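Local structure of alginate lyase A1-II' (Sphingomonas sp. A1, 2CWS) at residues P20-T24 / P54-T60; P101-I107 / G203-D208; K139-D143 / K189-W193; N151-I156 / T176-R182. The protein is an alginate lyase of polysaccharide lyase family 7, represented here by its lyase-family portion, and probably depolymerises alginate by eliminative cleavage. All coordinates share one frame; numbering follows the deposited sequence. Where two conformers were deposited one is given.

Contact 1 (P20-T24 / P54-T60)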
loop_
_atom_site.group_PDB
_atom_site.type_symbol
_atom_site.label_atom_id
_atom_site.label_comp_id
_atom_site.label_asym_id
_atom_site.label_seq_id
_atom_site.Cartn_x
_atom_site.Cartn_y
_atom_site.Cartn_z
ATOM N N PRO A 20 13.620 -2.926 -0.343
ATOM C CA PRO A 20 14.202 -2.669 -1.666
ATOM C C PRO A 20 15.686 -2.968 -1.737
ATOM O O PRO A 20 16.379 -2.441 -2.610
ATOM C CB PRO A 20 13.958 -1.159 -1.831
ATOM C CG PRO A 20 14.195 -0.629 -0.446
ATOM C CD PRO A 20 13.684 -1.706 0.486
ATOM N N ASP A 21 16.179 -3.809 -0.840
ATOM C CA ASP A 21 17.556 -4.309 -1.005
ATOM C C ASP A 21 17.603 -5.202 -2.231
ATOM O O ASP A 21 16.570 -5.568 -2.816
ATOM C CB ASP A 21 18.015 -4.993 0.286
ATOM C CG ASP A 21 17.208 -6.256 0.602
ATOM O OD1 ASP A 21 17.810 -7.261 1.058
ATOM O OD2 ASP A 21 15.998 -6.264 0.413
ATOM N N ALA A 22 18.839 -5.598 -2.630
ATOM C CA ALA A 22 18.977 -6.364 -3.868
ATOM C C ALA A 22 18.139 -7.633 -3.881
ATOM O O ALA A 22 17.605 -8.008 -4.941
ATOM C CB ALA A 22 20.437 -6.694 -4.157
ATOM N N ASN A 23 18.061 -8.287 -2.720
ATOM C CA ASN A 23 17.378 -9.569 -2.639
ATOM C C ASN A 23 15.918 -9.407 -2.190
ATOM O O ASN A 23 15.285 -10.425 -1.899
ATOM C CB ASN A 23 18.172 -10.612 -1.849
ATOM C CG ASN A 23 19.491 -10.956 -2.554
ATOM O OD1 ASN A 23 20.503 -10.387 -2.087
ATOM N ND2 ASN A 23 19.519 -11.822 -3.561
ATOM N N THR A 24 15.385 -8.198 -2.138
ATOM C CA THR A 24 14.009 -7.903 -1.740
ATOM C C THR A 24 13.599 -8.722 -0.500
ATOM O O THR A 24 12.618 -9.467 -0.484
ATOM C CB THR A 24 12.979 -8.056 -2.880
ATOM O OG1 THR A 24 12.927 -9.365 -3.415
ATOM C CG2 THR A 24 13.352 -7.094 -4.009
ATOM N N PRO A 54 15.482 3.432 -2.659
ATOM C CA PRO A 54 16.169 3.993 -3.823
ATOM C C PRO A 54 15.604 3.440 -5.117
ATOM O O PRO A 54 15.150 2.294 -5.200
ATOM C CB PRO A 54 17.624 3.512 -3.612
ATOM C CG PRO A 54 17.442 2.151 -2.983
ATOM C CD PRO A 54 16.259 2.276 -2.048
ATOM N N THR A 55 15.716 4.235 -6.191
ATOM C CA THR A 55 15.171 3.819 -7.494
ATOM C C THR A 55 15.918 2.626 -8.079
ATOM O O THR A 55 15.323 1.929 -8.923
ATOM C CB THR A 55 15.152 4.966 -8.531
ATOM O OG1 THR A 55 16.502 5.392 -8.772
ATOM C CG2 THR A 55 14.317 6.136 -7.989
ATOM N N THR A 56 17.135 2.387 -7.615
ATOM C CA THR A 56 17.919 1.229 -8.089
ATOM C C THR A 56 17.728 0.005 -7.206
ATOM O O THR A 56 18.480 -0.979 -7.380
ATOM C CB THR A 56 19.412 1.636 -8.140
ATOM O OG1 THR A 56 19.689 2.160 -6.807
ATOM C CG2 THR A 56 19.666 2.692 -9.167
ATOM N N GLY A 57 16.773 0.013 -6.317
ATOM C CA GLY A 57 16.562 -1.112 -5.415
ATOM C C GLY A 57 16.090 -2.377 -6.162
ATOM O O GLY A 57 15.672 -2.388 -7.302
ATOM N N GLY A 58 16.161 -3.487 -5.381
ATOM C CA GLY A 58 15.642 -4.726 -5.906
ATOM C C GLY A 58 14.150 -4.700 -6.124
ATOM O O GLY A 58 13.459 -3.895 -5.418
ATOM N N THR A 59 13.675 -5.521 -7.027
ATOM C CA THR A 59 12.230 -5.528 -7.343
ATOM C C THR A 59 11.736 -6.940 -7.105
ATOM O O THR A 59 12.489 -7.927 -7.258
ATOM C CB THR A 59 11.958 -5.061 -8.774
ATOM O OG1 THR A 59 12.566 -5.995 -9.651
ATOM C CG2 THR A 59 12.555 -3.699 -8.933
ATOM N N THR A 60 10.472 -7.027 -6.660
ATOM C CA THR A 60 9.871 -8.318 -6.417
ATOM C C THR A 60 9.580 -8.973 -7.743
ATOM O O THR A 60 9.636 -8.386 -8.837
ATOM C CB THR A 60 8.610 -8.221 -5.552
ATOM O OG1 THR A 60 7.701 -7.278 -6.149
ATOM C CG2 THR A 60 9.013 -7.686 -4.178
HETATM O O HOH W 1 13.476 -9.955 -5.875
#
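T24 pushes its methyl onto the backbone of G58 and T59. CG2 of T24 lies 3.3 Å from C of G58 and almost as near the amide nitrogen of T59, so the methyl rests on a peptide group and not on another side chain. The rotamer of T24 (chi1 60°) explains this: it sets CG2 anti to the carbonyl carbon and facing the other loop, while OG1 sits between the backbone N and C. From there OG1 of T24 reaches a water at 2.6 Å, and the same water donates to the carbonyl O of T59, also at 2.6 Å. T60 has the same kind of rotamer (chi1 54°); its CG2 comes within 4.2 Å of CB of T24, while its OG1 makes a weak bond to R67. Both segments are surface loops leaving strands 15-18 and 49-54, and each contains a type I beta turn, D21 to T24 on one side and P54 to G57 on the other. The direct hydrogen bonds between the loops are backbone ones: N of G58 donates to O of P20 at 3.0 Å, with a weak second bond to O of D21. Glycine suits this spot, since a CB on G58 would run into the carbonyl oxygens of D21 and A22, and one on G57 into O of P20. The carboxylate of D21 takes no part across the loops; its OD1 bonds OG1 of T25. At the other end the side chains of P20 and P54 cross at about a right angle, CG of P20 being 3.9 Å from CD of P54.

Contact 2 (P101-I107 / G203-D208); sequences PSSGKII and GNYVQD. With SO4 (sulfate ion), chain B.
The carbonyl O of Y205 is gripped twice: I107 N reaches it at 2.8 Å in a nearly straight bond, and Q207 NE2 at 3.0 Å from high above the carbonyl plane. A bend in the Q207 chain (chi2 -62°) brings NE2 to Y205 O and over the centre of the Y205 ring, with CD 3.7 Å from CD1 of I107. An alanine in place of Q207 would probably uncover that ring face and CD1 of I107, and leave Y205 O with its backbone donor alone. Further along, S103 OG donates to Q207 O at 2.8 Å and accepts from K105 N in an ST turn, while S103 N meets D208 OD1 at 2.8 Å; T210 holds the other oxygen of D208. On the face of I106 and V206, opposite Y205 and I107, CG1 of V206 packs against CG of P101 at 3.7 Å. The Y205 hydroxyl, also bonded to S63, donates to sulfate O3 at 2.7 Å. I106 with V206 and I107 with Y205 are neighbouring pairs of an antiparallel sheet. Y205, R67 and H112 together hold the sulfate, which is probably from the crystallisation liquor but may mark where the acidic polysaccharide binds.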
loop_
_atom_site.group_PDB
_atom_site.type_symbol
_atom_site.label_atom_id
_atom_site.label_comp_id
_atom_site.label_asym_id
_atom_site.label_seq_id
_atom_site.Cartn_x
_atom_site.Cartn_y
_atom_site.Cartn_z
ATOM N N PRO A 101 11.206 10.480 -6.046
ATOM C CA PRO A 101 12.229 10.222 -7.039
ATOM C C PRO A 101 12.106 11.222 -8.168
ATOM O O PRO A 101 11.137 11.999 -8.229
ATOM C CB PRO A 101 11.912 8.800 -7.530
ATOM C CG PRO A 101 10.390 8.809 -7.516
ATOM C CD PRO A 101 10.024 9.599 -6.256
ATOM N N SER A 102 13.032 11.187 -9.139
ATOM C CA SER A 102 12.969 12.098 -10.259
ATOM C C SER A 102 11.647 11.984 -11.024
ATOM O O SER A 102 11.191 12.984 -11.590
ATOM C CB SER A 102 14.129 11.849 -11.217
ATOM O OG SER A 102 15.384 12.124 -10.581
ATOM N N SER A 103 11.045 10.798 -11.063
ATOM C CA SER A 103 9.804 10.676 -11.852
ATOM C C SER A 103 8.648 11.443 -11.217
ATOM O O SER A 103 7.650 11.697 -11.883
ATOM C CB SER A 103 9.368 9.215 -11.949
ATOM O OG SER A 103 8.797 8.815 -10.673
ATOM N N GLY A 104 8.733 11.775 -9.931
ATOM C CA GLY A 104 7.641 12.516 -9.294
ATOM C C GLY A 104 6.505 11.634 -8.851
ATOM O O GLY A 104 5.451 12.175 -8.512
ATOM N N LYS A 105 6.652 10.319 -8.763
ATOM C CA LYS A 105 5.482 9.453 -8.497
ATOM C C LYS A 105 5.887 8.291 -7.599
ATOM O O LYS A 105 6.847 7.578 -7.872
ATOM C CB LYS A 105 4.915 8.939 -9.813
ATOM C CG LYS A 105 3.676 8.077 -9.643
ATOM C CD LYS A 105 3.216 7.397 -10.900
ATOM C CE LYS A 105 2.728 8.394 -11.939
ATOM N NZ LYS A 105 2.249 7.711 -13.208
ATOM N N ILE A 106 5.073 8.079 -6.529
ATOM C CA ILE A 106 5.173 6.867 -5.721
ATOM C C ILE A 106 3.751 6.416 -5.403
ATOM O O ILE A 106 2.794 7.144 -5.570
ATOM C CB ILE A 106 5.972 7.042 -4.407
ATOM C CG1 ILE A 106 5.239 7.955 -3.402
ATOM C CG2 ILE A 106 7.370 7.528 -4.701
ATOM C CD1 ILE A 106 5.940 7.986 -2.025
ATOM N N ILE A 107 3.652 5.140 -4.981
ATOM C CA ILE A 107 2.397 4.559 -4.488
ATOM C C ILE A 107 2.558 4.397 -2.986
ATOM O O ILE A 107 3.538 3.799 -2.513
ATOM C CB ILE A 107 2.064 3.246 -5.225
ATOM C CG1 ILE A 107 1.612 3.560 -6.637
ATOM C CG2 ILE A 107 1.031 2.419 -4.443
ATOM C CD1 ILE A 107 1.491 2.347 -7.548
ATOM N N GLY A 203 2.973 1.962 2.394
ATOM C CA GLY A 203 4.386 2.284 2.560
ATOM C C GLY A 203 4.871 3.137 1.405
ATOM O O GLY A 203 4.296 4.229 1.179
ATOM N N ASN A 204 5.903 2.657 0.694
ATOM C CA ASN A 204 6.595 3.512 -0.295
ATOM C C ASN A 204 6.992 2.605 -1.447
ATOM O O ASN A 204 8.027 1.948 -1.425
ATOM C CB ASN A 204 7.805 4.140 0.366
ATOM C CG ASN A 204 8.642 5.007 -0.531
ATOM O OD1 ASN A 204 9.756 5.441 -0.042
ATOM N ND2 ASN A 204 8.257 5.235 -1.729
ATOM N N TYR A 205 6.180 2.612 -2.522
ATOM C CA TYR A 205 6.399 1.774 -3.689
ATOM C C TYR A 205 6.783 2.770 -4.797
ATOM O O TYR A 205 5.940 3.528 -5.294
ATOM C CB TYR A 205 5.135 1.000 -3.973
ATOM C CG TYR A 205 5.145 0.111 -5.215
ATOM C CD1 TYR A 205 6.301 -0.458 -5.726
ATOM C CD2 TYR A 205 3.924 -0.175 -5.808
ATOM C CE1 TYR A 205 6.239 -1.298 -6.829
ATOM C CE2 TYR A 205 3.842 -1.007 -6.911
ATOM C CZ TYR A 205 5.017 -1.536 -7.437
ATOM O OH TYR A 205 4.983 -2.388 -8.511
ATOM N N VAL A 206 8.059 2.804 -5.128
ATOM C CA VAL A 206 8.608 3.943 -5.874
ATOM C C VAL A 206 8.433 3.770 -7.376
ATOM O O VAL A 206 8.985 2.837 -7.941
ATOM C CB VAL A 206 10.116 4.054 -5.550
ATOM C CG1 VAL A 206 10.697 5.315 -6.213
ATOM C CG2 VAL A 206 10.372 4.084 -4.034
ATOM N N GLN A 207 7.669 4.695 -8.002
ATOM C CA GLN A 207 7.406 4.532 -9.441
ATOM C C GLN A 207 8.472 5.231 -10.273
ATOM O O GLN A 207 8.244 6.128 -11.063
ATOM C CB GLN A 207 5.980 5.023 -9.823
ATOM C CG GLN A 207 4.910 4.379 -8.906
ATOM C CD GLN A 207 4.865 2.891 -9.036
ATOM O OE1 GLN A 207 4.518 2.296 -10.065
ATOM N NE2 GLN A 207 5.248 2.188 -7.939
ATOM N N ASP A 208 9.692 4.776 -10.048
ATOM C CA ASP A 208 10.910 5.220 -10.759
ATOM C C ASP A 208 11.927 4.124 -10.516
ATOM O O ASP A 208 12.220 3.815 -9.371
ATOM C CB ASP A 208 11.393 6.547 -10.217
ATOM C CG ASP A 208 12.559 7.178 -10.943
ATOM O OD1 ASP A 208 12.636 8.445 -10.958
ATOM O OD2 ASP A 208 13.365 6.414 -11.504
HETATM S S SO4 B . 2.727 -4.763 -7.568
HETATM O O1 SO4 B . 2.493 -4.320 -6.071
HETATM O O2 SO4 B . 1.779 -5.771 -7.992
HETATM O O3 SO4 B . 2.572 -3.654 -8.434
HETATM O O4 SO4 B . 4.069 -5.320 -7.695
#

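Contact 3 (K139-D143 / K189-W193); sequences KQNSD and KDAGW
A hairpin loop meets the turn after a short helix here: K139-D143 links strands 133-139 and 148-154, and K189-W193 runs from the end of helix 186-189 into a 3-10 segment. W193 lies under the loop. Its NE1 points in the ring plane at O of Q140, 2.9 Å away and almost straight (175°), although it meets that oxygen from above the carbonyl plane. The six-membered ring faces S142, whose CA stands 3.6 Å from the ring centroid in a CH-pi contact, with the S142 amide nitrogen over the same face. K139 lays CB beside CZ2 of W193, and its chain, bent at the last torsion, brings NZ back to the carbonyl oxygens of N141 and D143, tying off the loop. Replacing W193 with a leucine would probably leave Q140 O without its indole donor and open a gap beneath S142. D190 grips the same loop: its CG, anti to the backbone N (chi1 177°), carries OD1 to S142, where it accepts from the amide N at 2.7 Å through its anti lone pair and from OG at 2.8 Å from above the carboxylate plane. OD2 of D190 takes N of G192 at 2.8 Å, making an Asx turn into the 3-10 segment; a CB on G192 would strike OG of S142. Alongside, CG of K189 lies 3.3 Å from O of Q140. With three donors on its two oxygens, the D190 carboxylate is likely to stay ionised, even with OD2 of D143, itself bonded to T145 OG1, 4.8 Å from its OD1.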
loop_
_atom_site.group_PDB
_atom_site.type_symbol
_atom_site.label_atom_id
_atom_site.label_comp_id
_atom_site.label_asym_id
_atom_site.label_seq_id
_atom_site.Cartn_x
_atom_site.Cartn_y
_atom_site.Cartn_z
ATOM N N LYS A 139 -8.554 -0.606 -10.450
ATOM C CA LYS A 139 -8.491 -1.376 -11.669
ATOM C C LYS A 139 -9.879 -1.807 -12.092
ATOM O O LYS A 139 -10.711 -2.151 -11.255
ATOM C CB LYS A 139 -7.575 -2.586 -11.418
ATOM C CG LYS A 139 -7.229 -3.307 -12.738
ATOM C CD LYS A 139 -6.272 -4.458 -12.566
ATOM C CE LYS A 139 -5.624 -4.946 -13.839
ATOM N NZ LYS A 139 -6.601 -5.232 -14.947
ATOM N N GLN A 140 -10.152 -1.792 -13.401
ATOM C CA GLN A 140 -11.465 -2.178 -13.891
ATOM C C GLN A 140 -11.712 -3.690 -13.787
ATOM O O GLN A 140 -12.696 -4.117 -13.177
ATOM C CB GLN A 140 -11.640 -1.764 -15.389
ATOM C CG GLN A 140 -11.791 -0.215 -15.470
ATOM C CD GLN A 140 -11.916 0.258 -16.893
ATOM O OE1 GLN A 140 -12.790 1.107 -17.176
ATOM N NE2 GLN A 140 -11.146 -0.277 -17.809
ATOM N N ASN A 141 -10.799 -4.481 -14.390
ATOM C CA ASN A 141 -11.050 -5.897 -14.569
ATOM C C ASN A 141 -10.024 -6.741 -13.799
ATOM O O ASN A 141 -8.859 -6.325 -13.638
ATOM C CB ASN A 141 -10.926 -6.276 -16.046
ATOM C CG ASN A 141 -12.011 -5.596 -16.875
ATOM O OD1 ASN A 141 -13.070 -5.220 -16.353
ATOM N ND2 ASN A 141 -11.620 -5.469 -18.134
ATOM N N SER A 142 -10.488 -7.916 -13.368
ATOM C CA SER A 142 -9.690 -8.804 -12.509
ATOM C C SER A 142 -8.592 -9.549 -13.241
ATOM O O SER A 142 -7.828 -10.233 -12.586
ATOM C CB SER A 142 -10.630 -9.812 -11.834
ATOM O OG SER A 142 -11.225 -10.683 -12.795
ATOM N N ASP A 143 -8.513 -9.487 -14.558
ATOM C CA ASP A 143 -7.521 -10.125 -15.362
ATOM C C ASP A 143 -6.591 -9.082 -16.008
ATOM O O ASP A 143 -6.452 -7.971 -15.447
ATOM C CB ASP A 143 -8.238 -11.015 -16.371
ATOM C CG ASP A 143 -9.119 -10.299 -17.355
ATOM O OD1 ASP A 143 -9.732 -10.980 -18.227
ATOM O OD2 ASP A 143 -9.114 -9.063 -17.260
ATOM N N LYS A 189 -18.236 -4.133 -12.178
ATOM C CA LYS A 189 -17.519 -4.032 -13.464
ATOM C C LYS A 189 -17.114 -5.390 -13.990
ATOM O O LYS A 189 -17.278 -5.644 -15.193
ATOM C CB LYS A 189 -16.285 -3.156 -13.315
ATOM C CG LYS A 189 -15.500 -2.977 -14.601
ATOM C CD LYS A 189 -16.278 -2.356 -15.746
ATOM C CE LYS A 189 -15.404 -2.079 -16.968
ATOM N NZ LYS A 189 -16.409 -1.444 -17.974
ATOM N N ASP A 190 -16.637 -6.270 -13.105
ATOM C CA ASP A 190 -16.192 -7.596 -13.486
ATOM C C ASP A 190 -16.454 -8.538 -12.346
ATOM O O ASP A 190 -15.777 -8.529 -11.310
ATOM C CB ASP A 190 -14.710 -7.536 -13.828
ATOM C CG ASP A 190 -14.124 -8.900 -14.173
ATOM O OD1 ASP A 190 -12.867 -8.985 -14.225
ATOM O OD2 ASP A 190 -14.880 -9.836 -14.429
ATOM N N ALA A 191 -17.409 -9.471 -12.565
ATOM C CA ALA A 191 -17.702 -10.440 -11.532
ATOM C C ALA A 191 -16.522 -11.366 -11.251
ATOM O O ALA A 191 -16.513 -12.053 -10.227
ATOM C CB ALA A 191 -18.923 -11.287 -11.893
ATOM N N GLY A 192 -15.546 -11.375 -12.163
ATOM C CA GLY A 192 -14.336 -12.176 -11.850
ATOM C C GLY A 192 -13.590 -11.695 -10.643
ATOM O O GLY A 192 -12.780 -12.470 -10.102
ATOM N N TRP A 193 -13.806 -10.482 -10.166
ATOM C CA TRP A 193 -13.171 -10.091 -8.893
ATOM C C TRP A 193 -13.666 -10.949 -7.731
ATOM O O TRP A 193 -12.992 -11.035 -6.717
ATOM C CB TRP A 193 -13.419 -8.626 -8.607
ATOM C CG TRP A 193 -12.678 -7.622 -9.432
ATOM C CD1 TRP A 193 -13.255 -6.817 -10.388
ATOM C CD2 TRP A 193 -11.287 -7.289 -9.396
ATOM N NE1 TRP A 193 -12.296 -5.984 -10.963
ATOM C CE2 TRP A 193 -11.081 -6.280 -10.338
ATOM C CE3 TRP A 193 -10.196 -7.754 -8.639
ATOM C CZ2 TRP A 193 -9.832 -5.694 -10.583
ATOM C CZ3 TRP A 193 -8.956 -7.163 -8.888
ATOM C CH2 TRP A 193 -8.769 -6.165 -9.840
#

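Contact 4 (N151-I156 / T176-R182); sequences NYFTGI and TMNGDTR
The F153 ring is sandwiched, with M177 over one face and the guanidinium of R182 over the other. On the first face CG of M177 stands 3.7 Å from the ring centroid, nearly above its centre, and the sulfur follows farther out as a long Met-aromatic contact. On the second face the guanidinium stacks with its plane 30° from that of the ring and CZ 4.1 Å from the ring centroid, a cation-pi pair offset toward the CE2 rim. At the ring edge, CE2 of F153 comes within 3.2 Å of O of D180. The rim of the guanidinium is just as busy. NH2 and NH1 of R182 both hold O of Y152, at 2.9 and 3.0 Å, approaching end-on from the same side of its carbonyl plane. NE of R182 pairs with OD1 of D180 at 2.9 Å, and NH1 with OD2 of D180 at the same distance, in a side-on salt bridge. A water links NH2 to OD1 of N151, whose ND2 is taken by M136. The R182 chain turns sharply at chi2 (-69°), which swings the guanidinium back over F153; bonds on both sides then fix its rotation, and the aspartate probably offsets much of its charge. D180 also closes a type I' turn with M177, through N178 and G179. That turn makes a tight beta hairpin, and strand 180-182 runs antiparallel (161°) to strand 152-154 with axes 9.3 Å apart: edge strands of two different sheets packed face to face, as in a beta sandwich.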
loop_
_atom_site.group_PDB
_atom_site.type_symbol
_atom_site.label_atom_id
_atom_site.label_comp_id
_atom_site.label_asym_id
_atom_site.label_seq_id
_atom_site.Cartn_x
_atom_site.Cartn_y
_atom_site.Cartn_z
ATOM N N ASN A 151 -9.291 8.522 -9.707
ATOM C CA ASN A 151 -10.050 9.324 -8.728
ATOM C C ASN A 151 -9.083 10.360 -8.169
ATOM O O ASN A 151 -8.207 10.019 -7.334
ATOM C CB ASN A 151 -10.617 8.456 -7.600
ATOM C CG ASN A 151 -11.627 7.440 -8.142
ATOM O OD1 ASN A 151 -12.814 7.782 -8.356
ATOM N ND2 ASN A 151 -11.185 6.209 -8.421
ATOM N N TYR A 152 -9.213 11.582 -8.634
ATOM C CA TYR A 152 -8.201 12.610 -8.363
ATOM C C TYR A 152 -8.580 13.491 -7.166
ATOM O O TYR A 152 -9.740 13.971 -7.100
ATOM C CB TYR A 152 -8.029 13.540 -9.580
ATOM C CG TYR A 152 -7.508 12.753 -10.789
ATOM C CD1 TYR A 152 -8.280 12.515 -11.902
ATOM C CD2 TYR A 152 -6.203 12.239 -10.755
ATOM C CE1 TYR A 152 -7.717 11.776 -13.009
ATOM C CE2 TYR A 152 -5.634 11.515 -11.804
ATOM C CZ TYR A 152 -6.419 11.301 -12.906
ATOM O OH TYR A 152 -5.942 10.560 -13.987
ATOM N N PHE A 153 -7.598 13.682 -6.295
ATOM C CA PHE A 153 -7.723 14.553 -5.130
ATOM C C PHE A 153 -6.723 15.681 -5.341
ATOM O O PHE A 153 -5.500 15.483 -5.247
ATOM C CB PHE A 153 -7.429 13.763 -3.835
ATOM C CG PHE A 153 -8.423 12.641 -3.633
ATOM C CD1 PHE A 153 -8.170 11.369 -4.204
ATOM C CD2 PHE A 153 -9.583 12.863 -2.936
ATOM C CE1 PHE A 153 -9.142 10.369 -4.023
ATOM C CE2 PHE A 153 -10.512 11.856 -2.724
ATOM C CZ PHE A 153 -10.281 10.621 -3.264
ATOM N N THR A 154 -7.263 16.853 -5.597
ATOM C CA THR A 154 -6.493 18.039 -5.912
ATOM C C THR A 154 -5.994 18.745 -4.658
ATOM O O THR A 154 -6.768 19.008 -3.723
ATOM C CB THR A 154 -7.384 19.000 -6.714
ATOM O OG1 THR A 154 -7.764 18.332 -7.911
ATOM C CG2 THR A 154 -6.653 20.272 -7.056
ATOM N N GLY A 155 -4.678 19.087 -4.650
ATOM C CA GLY A 155 -4.077 19.994 -3.661
ATOM C C GLY A 155 -3.158 19.279 -2.675
ATOM O O GLY A 155 -2.534 19.947 -1.838
ATOM N N ILE A 156 -3.026 17.969 -2.766
ATOM C CA ILE A 156 -2.228 17.103 -1.861
ATOM C C ILE A 156 -0.748 17.339 -2.209
ATOM O O ILE A 156 -0.322 16.769 -3.228
ATOM C CB ILE A 156 -2.592 15.603 -1.973
ATOM C CG1 ILE A 156 -4.134 15.288 -2.020
ATOM C CG2 ILE A 156 -1.910 14.794 -0.913
ATOM C CD1 ILE A 156 -4.712 15.929 -0.779
ATOM N N THR A 176 -10.771 7.349 -0.072
ATOM C CA THR A 176 -10.978 8.613 0.622
ATOM C C THR A 176 -9.664 9.279 0.940
ATOM O O THR A 176 -8.728 8.650 1.457
ATOM C CB THR A 176 -11.655 8.314 1.995
ATOM O OG1 THR A 176 -12.904 7.627 1.725
ATOM C CG2 THR A 176 -11.942 9.563 2.815
ATOM N N MET A 177 -9.627 10.592 0.699
ATOM C CA MET A 177 -8.556 11.455 1.196
ATOM C C MET A 177 -9.168 12.616 1.933
ATOM O O MET A 177 -10.013 13.324 1.370
ATOM C CB MET A 177 -7.717 12.030 0.016
ATOM C CG MET A 177 -6.938 10.945 -0.698
ATOM S SD MET A 177 -5.549 10.318 0.269
ATOM C CE MET A 177 -4.404 11.729 0.071
ATOM N N ASN A 178 -8.768 12.803 3.170
ATOM C CA ASN A 178 -9.188 13.975 3.957
ATOM C C ASN A 178 -10.700 14.103 3.987
ATOM O O ASN A 178 -11.248 15.192 3.873
ATOM C CB ASN A 178 -8.530 15.256 3.460
ATOM C CG ASN A 178 -6.998 15.126 3.438
ATOM O OD1 ASN A 178 -6.403 14.375 4.239
ATOM N ND2 ASN A 178 -6.388 15.858 2.554
ATOM N N GLY A 179 -11.381 12.954 4.156
ATOM C CA GLY A 179 -12.840 13.008 4.312
ATOM C C GLY A 179 -13.605 13.112 3.002
ATOM O O GLY A 179 -14.843 13.088 3.036
ATOM N N ASP A 180 -12.927 13.144 1.850
ATOM C CA ASP A 180 -13.569 13.188 0.517
ATOM C C ASP A 180 -13.550 11.759 -0.025
ATOM O O ASP A 180 -12.466 11.240 -0.288
ATOM C CB ASP A 180 -12.767 14.155 -0.345
ATOM C CG ASP A 180 -13.214 14.275 -1.770
ATOM O OD1 ASP A 180 -14.105 13.477 -2.208
ATOM O OD2 ASP A 180 -12.676 15.161 -2.487
ATOM N N THR A 181 -14.734 11.130 -0.142
ATOM C CA THR A 181 -14.822 9.757 -0.553
ATOM C C THR A 181 -15.379 9.644 -1.971
ATOM O O THR A 181 -16.358 10.310 -2.348
ATOM C CB THR A 181 -15.721 8.974 0.409
ATOM O OG1 THR A 181 -15.155 9.009 1.703
ATOM C CG2 THR A 181 -15.918 7.530 -0.022
ATOM N N ARG A 182 -14.758 8.765 -2.747
ATOM C CA ARG A 182 -15.247 8.384 -4.073
ATOM C C ARG A 182 -15.496 6.871 -4.075
ATOM O O ARG A 182 -14.901 6.159 -3.249
ATOM C CB ARG A 182 -14.171 8.684 -5.155
ATOM C CG ARG A 182 -13.481 10.017 -4.960
ATOM C CD ARG A 182 -14.359 11.255 -5.218
ATOM N NE ARG A 182 -13.614 12.497 -4.843
ATOM C CZ ARG A 182 -12.624 13.017 -5.575
ATOM N NH1 ARG A 182 -11.982 14.089 -5.117
ATOM N NH2 ARG A 182 -12.254 12.494 -6.750
HETATM O O HOH W 2 -13.388 10.497 -8.550
HETATM O O HOH W 3 -10.173 16.960 -5.434
#

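In the fold
Contacts 1 and 3 are surface meetings of loops, whereas contacts 2 and 4 are partly buried and involve strands. Contact 2 pairs neighbours within one sheet by backbone bonds; contact 4 spans two sheets and depends on a stacked ring and an arginine. Contacts 1 and 2 adjoin, T55 packing against P101, V206 and D208, while contacts 1 and 4 lie on opposite sides of the chain's centre, about 30 Å apart between centres. Contacts 3 and 4 use the two ends of strand 148-154, the loop before it and the strand's last residues. Carboxylates serve differently too: D190 and D208 take backbone amides, but D180 takes a charged partner.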